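Local coordinates for protein stress response kinase A (Escherichia coli, PDB 1ZYL) that phosphorylates serine and threonine residues, its own included, at the expense of ATP and probably acts to suppress stress linked to reactive oxygen species, at residues I142-I147 with D219-G224; L165-L170 with D301-Q306. One frame throughout, in Å; residues are numbered along the deposited sequence.

In the fold
Interaction 1 is buried, about 10 Å from the centre of the chain, while interaction 2 lies partly buried at the periphery, its centre about 25 Å out. They share no segment and do not touch, their nearest atoms being about 16 Å apart, yet helix 149-161 runs in the chain between 142-147 and 165-170, so one helix is flanked by both loops. The chemistry follows the place. Beside the probable catalytic centre, interaction 1 is largely polar: an arginine grips backbone carbonyls and a short backbone bridge pairs two chain segments, with apolar packing on a second arginine's aliphatic part. Interaction 2, away from the annotated sites, is apolar, a loop laid against a tryptophan of helix 300-316.

Interaction 1: I142-I147 with D219-G224; sequences IHRPTI and DDARNG
R144 reaches along the 219-224 segment and sets the edge of its guanidinium against two backbone carbonyls. Across this contact R144 NH2 makes both hydrogen bonds: a nearly straight one to D219 O at 3.0 Å (169°) and a second to A221 O at 2.8 Å. Both acceptors lie close to the guanidinium plane, but A221 O takes the nitrogen on a lone pair in the carbonyl plane, whereas at D219 O it stands well above that plane. The side chain bends at chi2 (-148°) and chi3 (133°) to bring its end round to these oxygens. E70 forms a salt bridge with NH1 and Q66 O accepts from NE, so the group is held on several edges.

P145 and R222 meet at an angle, CB of the proline 3.6 Å from R222 CG. I147 crosses the same arginine chain at about a right angle, placing CG1 3.8 Å from R222 CD, so the aliphatic part of R222 packs on both residues while its charged end goes on to E151 and D220, whose OD2 also forms a salt bridge with R61. T146 and N223 form a single beta bridge and bring their CB atoms within 3.4 Å. N223 N bonds to P145 O at 2.9 Å, though the place of that oxygen is less sure; I147 N makes only a weak bond to N223 O.

D219 and D220 follow on D217, inferred to bind magnesium, and the side chain of D220 lies about 4 Å from that of D201, the inferred proton acceptor. In this kinase-like phosphotransferase (APH) family the contact ties the 142-147 loop to the chain leaving the probable metal site. Helix 64-79 supplies E70 and Q66 to R144, helix 149-161 packs on P145, I147 and R222, and strand 223-224 pairs with strand 196-197.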
# COMPACT_ATOMS: atom_id res chain seq x y z
N ILE A 142 -7.93 -8.55 -12.62
CA ILE A 142 -8.16 -8.25 -14.02
C ILE A 142 -8.40 -6.77 -14.13
O ILE A 142 -8.04 -6.15 -15.13
CB ILE A 142 -9.38 -9.01 -14.58
CG1 ILE A 142 -9.05 -10.50 -14.71
CG2 ILE A 142 -9.75 -8.46 -15.95
CD1 ILE A 142 -10.21 -11.34 -15.22
N HIS A 143 -8.99 -6.20 -13.09
CA HIS A 143 -9.28 -4.77 -13.05
C HIS A 143 -8.30 -3.95 -12.22
O HIS A 143 -7.96 -2.83 -12.58
CB HIS A 143 -10.71 -4.55 -12.55
CG HIS A 143 -11.74 -5.11 -13.48
ND1 HIS A 143 -11.82 -4.73 -14.80
CD2 HIS A 143 -12.70 -6.04 -13.29
CE1 HIS A 143 -12.79 -5.42 -15.39
NE2 HIS A 143 -13.34 -6.21 -14.49
N ARG A 144 -7.85 -4.52 -11.10
CA ARG A 144 -6.89 -3.83 -10.27
C ARG A 144 -5.58 -3.72 -11.03
O ARG A 144 -5.27 -4.55 -11.89
CB ARG A 144 -6.64 -4.61 -8.99
CG ARG A 144 -7.87 -4.86 -8.18
CD ARG A 144 -7.52 -4.88 -6.73
NE ARG A 144 -8.46 -4.06 -6.00
CZ ARG A 144 -8.10 -3.16 -5.10
NH1 ARG A 144 -9.03 -2.45 -4.47
NH2 ARG A 144 -6.82 -2.96 -4.83
N PRO A 145 -4.78 -2.69 -10.72
CA PRO A 145 -3.50 -2.50 -11.40
C PRO A 145 -2.53 -3.65 -11.18
O PRO A 145 -2.62 -4.39 -10.20
CB PRO A 145 -2.95 -1.21 -10.79
CG PRO A 145 -4.16 -0.49 -10.36
CD PRO A 145 -5.05 -1.58 -9.79
N THR A 146 -1.60 -3.80 -12.10
CA THR A 146 -0.58 -4.82 -11.94
C THR A 146 0.71 -4.00 -11.99
O THR A 146 1.09 -3.50 -13.05
CB THR A 146 -0.66 -5.89 -13.04
OG1 THR A 146 0.65 -6.33 -13.39
CG2 THR A 146 -1.37 -5.34 -14.25
N ILE A 147 1.34 -3.84 -10.82
CA ILE A 147 2.56 -3.06 -10.65
C ILE A 147 3.43 -3.05 -11.90
O ILE A 147 3.73 -4.08 -12.50
CB ILE A 147 3.37 -3.58 -9.42
CG1 ILE A 147 2.64 -3.20 -8.13
CG2 ILE A 147 4.78 -2.99 -9.39
CD1 ILE A 147 3.39 -3.59 -6.86
N ASP A 219 -6.68 -2.35 0.43
CA ASP A 219 -7.06 -1.32 -0.54
C ASP A 219 -6.04 -1.18 -1.66
O ASP A 219 -6.39 -0.81 -2.79
CB ASP A 219 -7.22 0.03 0.16
CG ASP A 219 -7.90 1.07 -0.72
OD1 ASP A 219 -7.65 2.28 -0.52
OD2 ASP A 219 -8.70 0.68 -1.60
N ASP A 220 -4.77 -1.47 -1.36
CA ASP A 220 -3.71 -1.35 -2.36
C ASP A 220 -3.34 -2.64 -3.07
O ASP A 220 -2.55 -2.62 -4.01
CB ASP A 220 -2.46 -0.72 -1.73
CG ASP A 220 -2.49 0.81 -1.78
OD1 ASP A 220 -2.00 1.46 -0.82
OD2 ASP A 220 -2.98 1.36 -2.79
N ALA A 221 -3.93 -3.75 -2.65
CA ALA A 221 -3.67 -5.03 -3.28
C ALA A 221 -3.53 -4.80 -4.78
O ALA A 221 -4.40 -4.21 -5.41
CB ALA A 221 -4.82 -6.01 -3.00
N ARG A 222 -2.41 -5.25 -5.34
CA ARG A 222 -2.14 -5.06 -6.75
C ARG A 222 -1.48 -6.33 -7.27
O ARG A 222 -1.18 -7.22 -6.49
CB ARG A 222 -1.18 -3.88 -6.90
CG ARG A 222 -1.50 -2.92 -8.03
CD ARG A 222 -0.83 -1.56 -7.83
NE ARG A 222 -1.33 -0.89 -6.63
CZ ARG A 222 -1.56 0.41 -6.56
NH1 ARG A 222 -2.01 0.96 -5.44
NH2 ARG A 222 -1.34 1.18 -7.62
N ASN A 223 -1.30 -6.45 -8.58
CA ASN A 223 -0.60 -7.62 -9.10
C ASN A 223 0.87 -7.21 -9.19
O ASN A 223 1.20 -6.17 -9.78
CB ASN A 223 -1.10 -8.03 -10.50
CG ASN A 223 -2.54 -8.55 -10.50
OD1 ASN A 223 -2.95 -9.28 -9.60
ND2 ASN A 223 -3.30 -8.19 -11.54
N GLY A 224 1.76 -8.00 -8.61
CA GLY A 224 3.17 -7.67 -8.67
C GLY A 224 4.06 -8.81 -8.24
O GLY A 224 3.61 -9.95 -8.12

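Interaction 2: L165-L170 with D301-Q306; sequences LIPSGL and DYWLRQ
W303 stands out from helix 300-316 and meets the side chains of three residues of the 165-170 loop in turn. At its root, CB lies 3.6 Å from L170 CD2. The five-membered ring comes next, where P167 CD approaches W303 CD1 to 3.3 Å. Beyond it, NE1 passes near L165 O but gives its hydrogen to L297 O, outside the loop, which satisfies the indole nitrogen of the buried W303. The far end of the indole lies under I166: CG1 sits over the face of the six-membered ring, 3.6 Å from its centroid and 10° from the normal, a CH-pi contact. CZ3 and CH2, at the tip, also meet I166 CD1. With CG beside the backbone N, the chi1 of -69° lays the indole against the loop; Y302 CD1 lies over the face opposite I166, and F174 of helix 171-188 packs edge-to-face with the ring.

Next to W303, L304 offers CD2 to the other methyl of L170, CD1, at 3.4 Å. The contact thus packs the connection between helices 149-161 and 171-188 on helix 300-316. An alanine at W303 would keep little beyond the CB contact with L170, and the loss would probably leave I166 and P167 facing a gap and L297 O without its donor. Between the two segments the chemistry is dispersion and CH-pi packing, so the fit depends on shape, while the indole N-H is bonded to L297 O.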
# COMPACT_ATOMS: atom_id res chain seq x y z
N LEU A 165 2.46 22.93 -8.10
CA LEU A 165 2.82 22.82 -6.70
C LEU A 165 4.33 22.70 -6.45
O LEU A 165 4.78 22.72 -5.31
CB LEU A 165 2.10 21.62 -6.10
CG LEU A 165 1.69 21.75 -4.64
CD1 LEU A 165 0.92 23.04 -4.44
CD2 LEU A 165 0.83 20.57 -4.25
N ILE A 166 5.09 22.58 -7.53
CA ILE A 166 6.54 22.48 -7.44
C ILE A 166 7.11 23.88 -7.68
O ILE A 166 6.85 24.47 -8.72
CB ILE A 166 7.10 21.53 -8.54
CG1 ILE A 166 6.62 20.09 -8.30
CG2 ILE A 166 8.62 21.60 -8.57
CD1 ILE A 166 6.89 19.13 -9.46
N PRO A 167 7.86 24.43 -6.72
CA PRO A 167 8.45 25.76 -6.89
C PRO A 167 9.09 25.95 -8.26
O PRO A 167 9.95 25.17 -8.68
CB PRO A 167 9.47 25.83 -5.76
CG PRO A 167 8.76 25.13 -4.65
CD PRO A 167 8.10 23.92 -5.35
N SER A 168 8.68 27.00 -8.97
CA SER A 168 9.22 27.28 -10.30
C SER A 168 10.73 27.46 -10.28
O SER A 168 11.28 28.00 -9.32
CB SER A 168 8.57 28.54 -10.86
OG SER A 168 8.80 29.65 -10.00
N GLY A 169 11.40 27.03 -11.35
CA GLY A 169 12.85 27.18 -11.40
C GLY A 169 13.45 26.53 -10.16
O GLY A 169 13.92 27.18 -9.23
N LEU A 170 13.41 25.21 -10.18
CA LEU A 170 13.88 24.34 -9.11
C LEU A 170 13.18 23.09 -9.63
O LEU A 170 13.59 21.95 -9.37
CB LEU A 170 13.31 24.81 -7.78
CG LEU A 170 13.13 23.77 -6.67
CD1 LEU A 170 13.46 24.38 -5.31
CD2 LEU A 170 11.70 23.25 -6.70
N ASP A 301 12.58 23.69 0.41
CA ASP A 301 13.34 22.73 1.20
C ASP A 301 12.92 21.32 0.83
O ASP A 301 13.75 20.47 0.50
CB ASP A 301 13.10 22.93 2.70
CG ASP A 301 13.72 24.22 3.23
OD1 ASP A 301 13.27 25.31 2.80
OD2 ASP A 301 14.64 24.15 4.07
N TYR A 302 11.62 21.08 0.87
CA TYR A 302 11.07 19.78 0.55
C TYR A 302 11.40 19.31 -0.86
O TYR A 302 11.77 18.16 -1.06
CB TYR A 302 9.56 19.81 0.77
CG TYR A 302 8.88 18.50 0.46
CD1 TYR A 302 8.22 18.31 -0.75
CD2 TYR A 302 8.93 17.44 1.36
CE1 TYR A 302 7.63 17.10 -1.06
CE2 TYR A 302 8.35 16.22 1.06
CZ TYR A 302 7.70 16.05 -0.14
OH TYR A 302 7.13 14.84 -0.45
N TRP A 303 11.25 20.19 -1.85
CA TRP A 303 11.55 19.80 -3.23
C TRP A 303 13.03 19.74 -3.53
O TRP A 303 13.44 19.21 -4.55
CB TRP A 303 10.84 20.71 -4.23
CG TRP A 303 9.38 20.49 -4.19
CD1 TRP A 303 8.47 21.19 -3.45
CD2 TRP A 303 8.66 19.41 -4.80
NE1 TRP A 303 7.23 20.60 -3.55
CE2 TRP A 303 7.32 19.51 -4.37
CE3 TRP A 303 9.02 18.37 -5.66
CZ2 TRP A 303 6.33 18.60 -4.76
CZ3 TRP A 303 8.04 17.46 -6.05
CH2 TRP A 303 6.71 17.59 -5.60
N LEU A 304 13.85 20.29 -2.64
CA LEU A 304 15.29 20.23 -2.83
C LEU A 304 15.74 18.89 -2.27
O LEU A 304 16.52 18.19 -2.90
CB LEU A 304 16.00 21.35 -2.08
CG LEU A 304 15.78 22.74 -2.65
CD1 LEU A 304 16.62 23.72 -1.87
CD2 LEU A 304 16.15 22.77 -4.11
N ARG A 305 15.22 18.54 -1.09
CA ARG A 305 15.56 17.27 -0.45
C ARG A 305 15.12 16.12 -1.33
O ARG A 305 15.83 15.12 -1.45
CB ARG A 305 14.86 17.13 0.91
CG ARG A 305 15.22 18.17 1.95
CD ARG A 305 14.93 17.65 3.35
NE ARG A 305 14.58 18.72 4.29
CZ ARG A 305 13.42 19.39 4.27
NH1 ARG A 305 13.19 20.34 5.16
NH2 ARG A 305 12.49 19.10 3.36
N GLN A 306 13.95 16.26 -1.92
CA GLN A 306 13.39 15.23 -2.78
C GLN A 306 14.30 15.05 -3.99
O GLN A 306 14.63 13.93 -4.36
CB GLN A 306 11.98 15.63 -3.23
CG GLN A 306 11.04 14.47 -3.47
CD GLN A 306 10.74 13.70 -2.21
OE1 GLN A 306 10.38 14.29 -1.18
NE2 GLN A 306 10.87 12.38 -2.27